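Local coordinates for protein 2-CYS peroxiredoxin (PDB 2H01) that probably reduces hydrogen peroxide and organic hydroperoxides to water and alcohols as a thiol-specific, thioredoxin-dependent peroxidase of the 2-Cys peroxiredoxin family, at residues 5-10 and 109-114; 33-38 and 66-71; 121-126 and 136-141. All blocks are in the same frame, centred on the assembly; numbering follows the deposited sequence.

Contact 1 of 3, residues 5-10 and 109-114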
loop_
_atom_site.group_PDB
_atom_site.type_symbol
_atom_site.label_atom_id
_atom_site.label_comp_id
_atom_site.label_asym_id
_atom_site.label_seq_id
_atom_site.Cartn_x
_atom_site.Cartn_y
_atom_site.Cartn_z
ATOM N N GLN A 5 9.561 -5.908 12.463
ATOM C CA GLN A 5 9.687 -5.910 11.017
ATOM C C GLN A 5 8.296 -6.203 10.461
ATOM O O GLN A 5 7.583 -7.057 10.988
ATOM C CB GLN A 5 10.645 -7.018 10.567
ATOM C CG GLN A 5 12.106 -6.641 10.599
ATOM C CD GLN A 5 12.514 -5.863 9.368
ATOM O OE1 GLN A 5 12.529 -6.400 8.253
ATOM N NE2 GLN A 5 12.839 -4.587 9.555
ATOM N N ALA A 6 7.888 -5.477 9.428
ATOM C CA ALA A 6 6.598 -5.759 8.815
ATOM C C ALA A 6 6.810 -7.106 8.117
ATOM O O ALA A 6 7.901 -7.377 7.611
ATOM C CB ALA A 6 6.248 -4.693 7.792
ATOM N N PRO A 7 5.779 -7.967 8.095
ATOM C CA PRO A 7 5.860 -9.286 7.457
ATOM C C PRO A 7 6.445 -9.172 6.056
ATOM O O PRO A 7 5.838 -8.572 5.171
ATOM C CB PRO A 7 4.408 -9.738 7.450
ATOM C CG PRO A 7 3.901 -9.171 8.742
ATOM C CD PRO A 7 4.450 -7.764 8.695
ATOM N N SER A 8 7.624 -9.747 5.850
ATOM C CA SER A 8 8.269 -9.645 4.550
ATOM C C SER A 8 7.590 -10.461 3.455
ATOM O O SER A 8 6.653 -11.221 3.714
ATOM C CB SER A 8 9.747 -10.035 4.661
ATOM O OG SER A 8 9.899 -11.362 5.128
ATOM N N PHE A 9 8.045 -10.263 2.221
ATOM C CA PHE A 9 7.504 -10.998 1.082
ATOM C C PHE A 9 8.352 -10.795 -0.174
ATOM O O PHE A 9 9.154 -9.865 -0.268
ATOM C CB PHE A 9 6.033 -10.603 0.818
ATOM C CG PHE A 9 5.834 -9.138 0.490
ATOM C CD1 PHE A 9 6.263 -8.614 -0.723
ATOM C CD2 PHE A 9 5.228 -8.282 1.408
ATOM C CE1 PHE A 9 6.097 -7.262 -1.016
ATOM C CE2 PHE A 9 5.057 -6.929 1.125
ATOM C CZ PHE A 9 5.492 -6.418 -0.087
ATOM N N LYS A 10 8.205 -11.734 -1.090
ATOM C CA LYS A 10 8.808 -11.669 -2.402
ATOM C C LYS A 10 7.744 -11.985 -3.444
ATOM O O LYS A 10 7.362 -13.123 -3.614
ATOM C CB LYS A 10 9.941 -12.684 -2.503
ATOM C CG LYS A 10 11.025 -12.280 -3.470
ATOM C CD LYS A 10 11.565 -13.430 -4.277
ATOM C CE LYS A 10 12.004 -14.577 -3.397
ATOM N NZ LYS A 10 13.455 -14.563 -3.087
ATOM N N ARG A 109 -2.337 -13.056 4.056
ATOM C CA ARG A 109 -2.445 -13.809 5.298
ATOM C C ARG A 109 -1.525 -13.234 6.378
ATOM O O ARG A 109 -1.955 -13.013 7.510
ATOM C CB ARG A 109 -2.094 -15.286 5.050
ATOM C CG ARG A 109 -2.603 -16.243 6.132
ATOM C CD ARG A 109 -2.016 -17.648 5.961
ATOM N NE ARG A 109 -2.204 -18.159 4.604
ATOM C CZ ARG A 109 -3.368 -18.561 4.111
ATOM N NH1 ARG A 109 -4.455 -18.521 4.867
ATOM N NH2 ARG A 109 -3.449 -18.994 2.859
ATOM N N SER A 110 -0.265 -12.986 6.016
ATOM C CA SER A 110 0.717 -12.448 6.960
ATOM C C SER A 110 0.293 -11.112 7.559
ATOM O O SER A 110 0.667 -10.781 8.683
ATOM C CB SER A 110 2.083 -12.300 6.284
ATOM O OG SER A 110 2.043 -11.338 5.246
ATOM N N TYR A 111 -0.504 -10.356 6.813
ATOM C CA TYR A 111 -0.984 -9.058 7.265
ATOM C C TYR A 111 -2.381 -9.152 7.864
ATOM O O TYR A 111 -2.988 -8.140 8.218
ATOM C CB TYR A 111 -0.937 -8.064 6.097
ATOM C CG TYR A 111 0.479 -7.577 5.801
ATOM C CD1 TYR A 111 0.996 -6.446 6.437
ATOM C CD2 TYR A 111 1.328 -8.293 4.960
ATOM C CE1 TYR A 111 2.322 -6.046 6.248
ATOM C CE2 TYR A 111 2.662 -7.900 4.761
ATOM C CZ TYR A 111 3.151 -6.775 5.410
ATOM O OH TYR A 111 4.456 -6.365 5.214
ATOM N N ASP A 112 -2.878 -10.381 7.997
ATOM C CA ASP A 112 -4.204 -10.643 8.561
ATOM C C ASP A 112 -5.343 -9.914 7.880
ATOM O O ASP A 112 -6.201 -9.332 8.547
ATOM C CB ASP A 112 -4.243 -10.297 10.046
ATOM C CG ASP A 112 -3.580 -11.351 10.909
ATOM O OD1 ASP A 112 -3.741 -12.557 10.603
ATOM O OD2 ASP A 112 -2.919 -10.967 11.899
ATOM N N VAL A 113 -5.355 -9.950 6.552
ATOM C CA VAL A 113 -6.406 -9.295 5.792
ATOM C C VAL A 113 -6.938 -10.232 4.728
ATOM O O VAL A 113 -7.449 -9.796 3.696
ATOM C CB VAL A 113 -5.906 -8.000 5.125
ATOM C CG1 VAL A 113 -5.516 -6.998 6.193
ATOM C CG2 VAL A 113 -4.722 -8.302 4.215
ATOM N N LEU A 114 -6.798 -11.528 4.967
ATOM C CA LEU A 114 -7.313 -12.503 4.020
ATOM C C LEU A 114 -8.735 -12.845 4.455
ATOM O O LEU A 114 -8.952 -13.289 5.583
ATOM C CB LEU A 114 -6.449 -13.763 4.014
ATOM C CG LEU A 114 -6.896 -14.845 3.024
ATOM C CD1 LEU A 114 -6.945 -14.275 1.607
ATOM C CD2 LEU A 114 -5.929 -16.015 3.089
#
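Tyr111 lies with one face of its phenol ring under the pyrrolidine of Pro7 and reaches past it with its hydroxyl to the Pro7 carbonyl. The proline meets the ring obliquely, in two places. Its CB stands 4.1 Å from the centroid of the Tyr111 ring and 28° off the normal, a CH-pi contact over the face, while Pro7 CD packs 3.7 Å from Tyr111 CZ. Beyond the ring, Tyr111 OH donates a weak hydrogen bond of 2.6 Å to Pro7 O. Ala6 CB comes within 3.6 Å of Tyr111 OH. The Phe9 ring stands across Tyr111 at about a right angle and turns its edge to the oxygen, Phe9 CE2 lying 4.2 Å from Tyr111 OH. The chi1 of -76° sets Tyr111 CG beside its own backbone N and anti to the carbonyl carbon, carrying the ring from the helix end across to the loop 5-10. Pro7 CB also rests 3.6 Å from Ser110 OG, a hydroxyl hydrogen-bonded to Ile107 O one helical turn back. The second shell fixes where Tyr111 starts: helix 106-110 ends in a Schellman motif, with Asp112, at positive phi, as the C-prime residue and Val113 N bonded to Ala108 O. Leu25, in a loop, and Leu36 of strand 33-38 each pack against both Phe9 and Tyr111. The N-terminal loop, just before strand 10-14, is thus joined to the helix end mainly by apolar packing on one aromatic ring, and the hydroxyl of the buried Tyr111 finds a polar partner, though a weak one, in Pro7 O.

Contact 2 of 3, residues 33-38 and 66-71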
loop_
_atom_site.group_PDB
_atom_site.type_symbol
_atom_site.label_atom_id
_atom_site.label_comp_id
_atom_site.label_asym_id
_atom_site.label_seq_id
_atom_site.Cartn_x
_atom_site.Cartn_y
_atom_site.Cartn_z
ATOM N N TYR A 33 9.796 5.014 2.017
ATOM C CA TYR A 33 8.759 4.586 2.943
ATOM C C TYR A 33 7.846 3.805 2.001
ATOM O O TYR A 33 7.861 4.053 0.793
ATOM C CB TYR A 33 7.990 5.784 3.513
ATOM C CG TYR A 33 8.800 6.698 4.390
ATOM C CD1 TYR A 33 9.792 7.518 3.846
ATOM C CD2 TYR A 33 8.563 6.758 5.763
ATOM C CE1 TYR A 33 10.531 8.385 4.649
ATOM C CE2 TYR A 33 9.290 7.617 6.583
ATOM C CZ TYR A 33 10.274 8.428 6.019
ATOM O OH TYR A 33 11.008 9.266 6.816
ATOM N N VAL A 34 7.055 2.878 2.525
ATOM C CA VAL A 34 6.179 2.102 1.654
ATOM C C VAL A 34 4.721 2.175 2.071
ATOM O O VAL A 34 4.412 2.042 3.247
ATOM C CB VAL A 34 6.575 0.604 1.635
ATOM C CG1 VAL A 34 5.632 -0.176 0.706
ATOM C CG2 VAL A 34 8.028 0.447 1.182
ATOM N N LEU A 35 3.838 2.413 1.102
ATOM C CA LEU A 35 2.406 2.424 1.376
ATOM C C LEU A 35 1.876 1.184 0.658
ATOM O O LEU A 35 1.685 1.190 -0.563
ATOM C CB LEU A 35 1.712 3.680 0.829
ATOM C CG LEU A 35 0.287 4.045 1.324
ATOM C CD1 LEU A 35 -0.763 3.109 0.767
ATOM C CD2 LEU A 35 0.251 4.012 2.829
ATOM N N LEU A 36 1.684 0.113 1.418
ATOM C CA LEU A 36 1.165 -1.137 0.876
ATOM C C LEU A 36 -0.338 -1.147 1.110
ATOM O O LEU A 36 -0.790 -0.957 2.245
ATOM C CB LEU A 36 1.790 -2.339 1.597
ATOM C CG LEU A 36 1.181 -3.705 1.217
ATOM C CD1 LEU A 36 1.559 -4.052 -0.219
ATOM C CD2 LEU A 36 1.664 -4.797 2.169
ATOM N N TYR A 37 -1.117 -1.362 0.051
ATOM C CA TYR A 37 -2.566 -1.399 0.194
ATOM C C TYR A 37 -3.159 -2.642 -0.451
ATOM O O TYR A 37 -2.613 -3.169 -1.419
ATOM C CB TYR A 37 -3.215 -0.131 -0.396
ATOM C CG TYR A 37 -3.153 0.002 -1.909
ATOM C CD1 TYR A 37 -2.075 0.623 -2.533
ATOM C CD2 TYR A 37 -4.189 -0.476 -2.709
ATOM C CE1 TYR A 37 -2.025 0.779 -3.923
ATOM C CE2 TYR A 37 -4.152 -0.339 -4.100
ATOM C CZ TYR A 37 -3.068 0.293 -4.697
ATOM O OH TYR A 37 -3.046 0.447 -6.061
ATOM N N PHE A 38 -4.276 -3.109 0.095
ATOM C CA PHE A 38 -4.942 -4.306 -0.414
ATOM C C PHE A 38 -6.348 -4.068 -0.951
ATOM O O PHE A 38 -7.103 -3.250 -0.436
ATOM C CB PHE A 38 -5.069 -5.378 0.683
ATOM C CG PHE A 38 -3.767 -5.966 1.132
ATOM C CD1 PHE A 38 -3.000 -5.334 2.104
ATOM C CD2 PHE A 38 -3.305 -7.160 0.584
ATOM C CE1 PHE A 38 -1.780 -5.884 2.533
ATOM C CE2 PHE A 38 -2.087 -7.722 1.000
ATOM C CZ PHE A 38 -1.324 -7.077 1.980
ATOM N N VAL A 66 7.716 8.153 -0.841
ATOM C CA VAL A 66 6.884 6.990 -0.541
ATOM C C VAL A 66 6.630 6.155 -1.789
ATOM O O VAL A 66 6.227 6.678 -2.831
ATOM C CB VAL A 66 5.516 7.400 0.022
ATOM C CG1 VAL A 66 4.639 6.160 0.188
ATOM C CG2 VAL A 66 5.688 8.114 1.351
ATOM N N GLU A 67 6.853 4.852 -1.657
ATOM C CA GLU A 67 6.658 3.893 -2.738
ATOM C C GLU A 67 5.286 3.228 -2.593
ATOM O O GLU A 67 4.988 2.621 -1.566
ATOM C CB GLU A 67 7.760 2.827 -2.676
ATOM C CG GLU A 67 7.738 1.796 -3.805
ATOM C CD GLU A 67 8.183 2.369 -5.134
ATOM O OE1 GLU A 67 9.013 3.312 -5.147
ATOM O OE2 GLU A 67 7.716 1.862 -6.169
ATOM N N LEU A 68 4.458 3.339 -3.627
ATOM C CA LEU A 68 3.122 2.749 -3.606
ATOM C C LEU A 68 3.122 1.316 -4.110
ATOM O O LEU A 68 3.695 1.029 -5.155
ATOM C CB LEU A 68 2.159 3.545 -4.483
ATOM C CG LEU A 68 1.514 4.822 -3.957
ATOM C CD1 LEU A 68 0.525 5.346 -5.004
ATOM C CD2 LEU A 68 0.798 4.525 -2.648
ATOM N N LEU A 69 2.471 0.427 -3.361
ATOM C CA LEU A 69 2.364 -0.977 -3.752
ATOM C C LEU A 69 0.921 -1.444 -3.565
ATOM O O LEU A 69 0.406 -1.468 -2.451
ATOM C CB LEU A 69 3.321 -1.851 -2.920
ATOM C CG LEU A 69 4.829 -1.588 -3.108
ATOM C CD1 LEU A 69 5.634 -2.527 -2.234
ATOM C CD2 LEU A 69 5.223 -1.780 -4.572
ATOM N N GLY A 70 0.271 -1.782 -4.676
ATOM C CA GLY A 70 -1.100 -2.267 -4.644
ATOM C C GLY A 70 -1.118 -3.785 -4.700
ATOM O O GLY A 70 -0.498 -4.386 -5.569
ATOM N N CYS A 71 -1.842 -4.415 -3.787
ATOM C CA CYS A 71 -1.867 -5.865 -3.753
ATOM C C CYS A 71 -3.258 -6.510 -3.736
ATOM O O CYS A 71 -4.144 -6.082 -2.994
ATOM C CB CYS A 71 -1.072 -6.325 -2.528
ATOM S SG CYS A 71 -0.966 -8.110 -2.250
#
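Strands 33-38 and 66-71 run side by side in the same direction, their axes 4.4 Å apart at closest approach and crossing at -23°, with Tyr33 paired to Val66 and the register unbroken to Phe38 and Cys71. Five backbone hydrogen bonds of 2.8 to 3.0 Å alternate across the pair: Glu67 N to Tyr33 O, Leu35 N to Glu67 O, Leu69 N to Leu35 O, Tyr37 N to Leu69 O and Cys71 N to Tyr37 O. Two helices, 49-56 and 58-63, lie between the strands in the chain, so the connection is a beta-alpha-beta crossover at the centre of the thioredoxin-fold sheet. On one face Leu35 and Leu68 lie alongside each other, pointing the same way, with Leu35 CB 3.7 Å from Leu68 CD2. Further along that face, chi1 of 69° places Tyr37 CG between its backbone N and carbonyl carbon and folds the ring over the neighbouring strand. Gly70 CA sits 3.4 Å from the centroid of the Tyr37 ring, a CH-pi contact over one face, so the aromatic lies directly on backbone with no side chain between. Ile51 and Leu54 of helix 49-56 also pack on Tyr37. The other face carries Val34 CG1 against Leu69 CD1 at 3.8 Å, and Leu36 CD1 against Leu69 CB at 3.9 Å. At its end Cys71 SG comes 3.5 Å from Phe38 CE2, a sulfur-aromatic contact made obliquely to the ring.

Contact 3 of 3, residues 121-126 and 136-141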
loop_
_atom_site.group_PDB
_atom_site.type_symbol
_atom_site.label_atom_id
_atom_site.label_comp_id
_atom_site.label_asym_id
_atom_site.label_seq_id
_atom_site.Cartn_x
_atom_site.Cartn_y
_atom_site.Cartn_z
ATOM N N LEU A 121 -8.961 -8.167 2.247
ATOM C CA LEU A 121 -9.849 -7.102 2.682
ATOM C C LEU A 121 -9.117 -5.795 2.381
ATOM O O LEU A 121 -7.880 -5.762 2.337
ATOM C CB LEU A 121 -10.096 -7.210 4.188
ATOM C CG LEU A 121 -10.846 -8.461 4.663
ATOM C CD1 LEU A 121 -10.550 -8.698 6.121
ATOM C CD2 LEU A 121 -12.356 -8.293 4.430
ATOM N N ARG A 122 -9.875 -4.726 2.166
ATOM C CA ARG A 122 -9.290 -3.413 1.896
ATOM C C ARG A 122 -8.464 -2.934 3.101
ATOM O O ARG A 122 -8.946 -2.953 4.232
ATOM C CB ARG A 122 -10.396 -2.406 1.589
ATOM C CG ARG A 122 -11.026 -2.558 0.199
ATOM C CD ARG A 122 -12.169 -1.576 0.018
ATOM N NE ARG A 122 -12.687 -1.562 -1.350
ATOM C CZ ARG A 122 -13.401 -2.543 -1.902
ATOM N NH1 ARG A 122 -13.697 -3.634 -1.207
ATOM N NH2 ARG A 122 -13.814 -2.437 -3.159
ATOM N N ALA A 123 -7.222 -2.515 2.856
ATOM C CA ALA A 123 -6.360 -2.043 3.936
ATOM C C ALA A 123 -5.198 -1.162 3.464
ATOM O O ALA A 123 -4.636 -1.388 2.383
ATOM C CB ALA A 123 -5.809 -3.242 4.711
ATOM N N PHE A 124 -4.851 -0.155 4.270
ATOM C CA PHE A 124 -3.720 0.720 3.952
ATOM C C PHE A 124 -2.688 0.484 5.047
ATOM O O PHE A 124 -2.982 0.642 6.231
ATOM C CB PHE A 124 -4.114 2.209 3.936
ATOM C CG PHE A 124 -5.088 2.581 2.843
ATOM C CD1 PHE A 124 -4.804 2.308 1.508
ATOM C CD2 PHE A 124 -6.306 3.184 3.157
ATOM C CE1 PHE A 124 -5.729 2.628 0.494
ATOM C CE2 PHE A 124 -7.233 3.504 2.156
ATOM C CZ PHE A 124 -6.945 3.225 0.826
ATOM N N VAL A 125 -1.486 0.088 4.653
ATOM C CA VAL A 125 -0.423 -0.190 5.609
ATOM C C VAL A 125 0.803 0.658 5.310
ATOM O O VAL A 125 1.427 0.520 4.258
ATOM C CB VAL A 125 -0.030 -1.676 5.560
ATOM C CG1 VAL A 125 0.947 -2.004 6.688
ATOM C CG2 VAL A 125 -1.287 -2.536 5.666
ATOM N N LEU A 126 1.147 1.541 6.239
ATOM C CA LEU A 126 2.297 2.416 6.051
ATOM C C LEU A 126 3.501 1.844 6.791
ATOM O O LEU A 126 3.426 1.553 7.986
ATOM C CB LEU A 126 1.968 3.831 6.549
ATOM C CG LEU A 126 3.112 4.843 6.645
ATOM C CD1 LEU A 126 3.753 5.063 5.279
ATOM C CD2 LEU A 126 2.581 6.144 7.227
ATOM N N LEU A 136 -2.163 0.877 10.370
ATOM C CA LEU A 136 -3.043 0.040 9.604
ATOM C C LEU A 136 -4.391 0.727 9.521
ATOM O O LEU A 136 -5.003 1.052 10.519
ATOM C CB LEU A 136 -3.161 -1.323 10.286
ATOM C CG LEU A 136 -3.946 -2.448 9.653
ATOM C CD1 LEU A 136 -3.123 -3.680 9.719
ATOM C CD2 LEU A 136 -5.208 -2.639 10.425
ATOM N N LEU A 137 -4.846 0.947 8.307
ATOM C CA LEU A 137 -6.157 1.559 8.123
ATOM C C LEU A 137 -7.089 0.545 7.455
ATOM O O LEU A 137 -6.755 -0.025 6.427
ATOM C CB LEU A 137 -6.032 2.817 7.259
ATOM C CG LEU A 137 -6.081 4.186 7.949
ATOM C CD1 LEU A 137 -5.200 4.233 9.167
ATOM C CD2 LEU A 137 -5.651 5.253 6.942
ATOM N N VAL A 138 -8.256 0.327 8.049
ATOM C CA VAL A 138 -9.211 -0.631 7.513
ATOM C C VAL A 138 -10.645 -0.130 7.487
ATOM O O VAL A 138 -10.947 0.979 7.933
ATOM C CB VAL A 138 -9.212 -1.925 8.339
ATOM C CG1 VAL A 138 -7.992 -2.774 7.997
ATOM C CG2 VAL A 138 -9.242 -1.571 9.821
ATOM N N ASN A 139 -11.521 -0.983 6.962
ATOM C CA ASN A 139 -12.947 -0.695 6.871
ATOM C C ASN A 139 -13.291 0.699 6.347
ATOM O O ASN A 139 -12.821 1.092 5.276
ATOM C CB ASN A 139 -13.596 -0.961 8.230
ATOM C CG ASN A 139 -13.570 -2.437 8.585
ATOM O OD1 ASN A 139 -14.085 -3.268 7.831
ATOM N ND2 ASN A 139 -12.952 -2.776 9.716
ATOM N N ASN A 140 -14.087 1.455 7.087
ATOM C CA ASN A 140 -14.477 2.764 6.597
ATOM C C ASN A 140 -13.381 3.813 6.505
ATOM O O ASN A 140 -13.627 4.927 6.055
ATOM C CB ASN A 140 -15.692 3.267 7.379
ATOM C CG ASN A 140 -16.993 2.633 6.877
ATOM O OD1 ASN A 140 -17.960 2.463 7.625
ATOM N ND2 ASN A 140 -17.010 2.279 5.589
ATOM N N LEU A 141 -12.170 3.457 6.917
ATOM C CA LEU A 141 -11.044 4.371 6.801
ATOM C C LEU A 141 -10.163 3.888 5.644
ATOM O O LEU A 141 -9.201 4.557 5.263
ATOM C CB LEU A 141 -10.238 4.433 8.105
ATOM C CG LEU A 141 -10.774 5.388 9.186
ATOM C CD1 LEU A 141 -9.823 5.391 10.396
ATOM C CD2 LEU A 141 -10.905 6.804 8.612
HETATM O O HOH W 1 -11.390 -3.262 5.264
#
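Phe124 and Leu137 form the tight part of this antiparallel hairpin, a hydrogen-bonded pair with the strand directions 170° apart. Phe124 N gives a 2.9 Å bond to Leu137 O and Leu137 N returns one of 2.8 Å to Phe124 O. On the face they share, Phe124 CB touches Leu137 CB at 3.9 Å. The aromatic CG lies anti to its own carbonyl carbon (chi1 -65°), and the ring turns its edge to the chain beyond the strand: Leu141 O lies in the ring plane, 3.8 Å from Phe124 CE2. Leu141 O is hydrogen-bonded to Ser146 OG. Ile150 of helix 147-163 packs on both Phe124 and Leu137 on this face.

Toward Arg122 and Asn139 the pairing gives way. Val138 CG1 still meets Ala123 CB at 4.0 Å, but a water takes the place of direct bonding between Arg122 and Asn139, donating to Arg122 O at 2.7 Å and accepting from Asn139 N at 2.8 Å. The Arg122 side chain leads away from the hairpin, to about 8 Å from that of Cys47, the predicted peroxidatic cysteine. The chemistry is therefore split: direct backbone N-H...O hydrogen bonds join the strands beside the helix, while one water satisfies an amide and a carbonyl where the strands part near exposed Asn139.

Contact 2 is the buried core, its centre about 3 Å from the centre of the chain, whereas contacts 1 and 3 lie farther out and are only partly buried. Contacts 2 and 3 belong to one sheet: strand 33-38 pairs with 66-71 on one side and with 121-126 on the other, Leu36 O lying 2.7 Å from Val125 N. Contact 1 adds no strand pairing between its own segments; its Tyr111 and Phe9 reach Leu36, and Val113 reaches Phe38, on one face of that sheet. Chemistry follows position: regular parallel backbone bonding at the centre, a hairpin whose direct bonds give way to one bridging water, and ring packing with one weak bond where loop meets helix end.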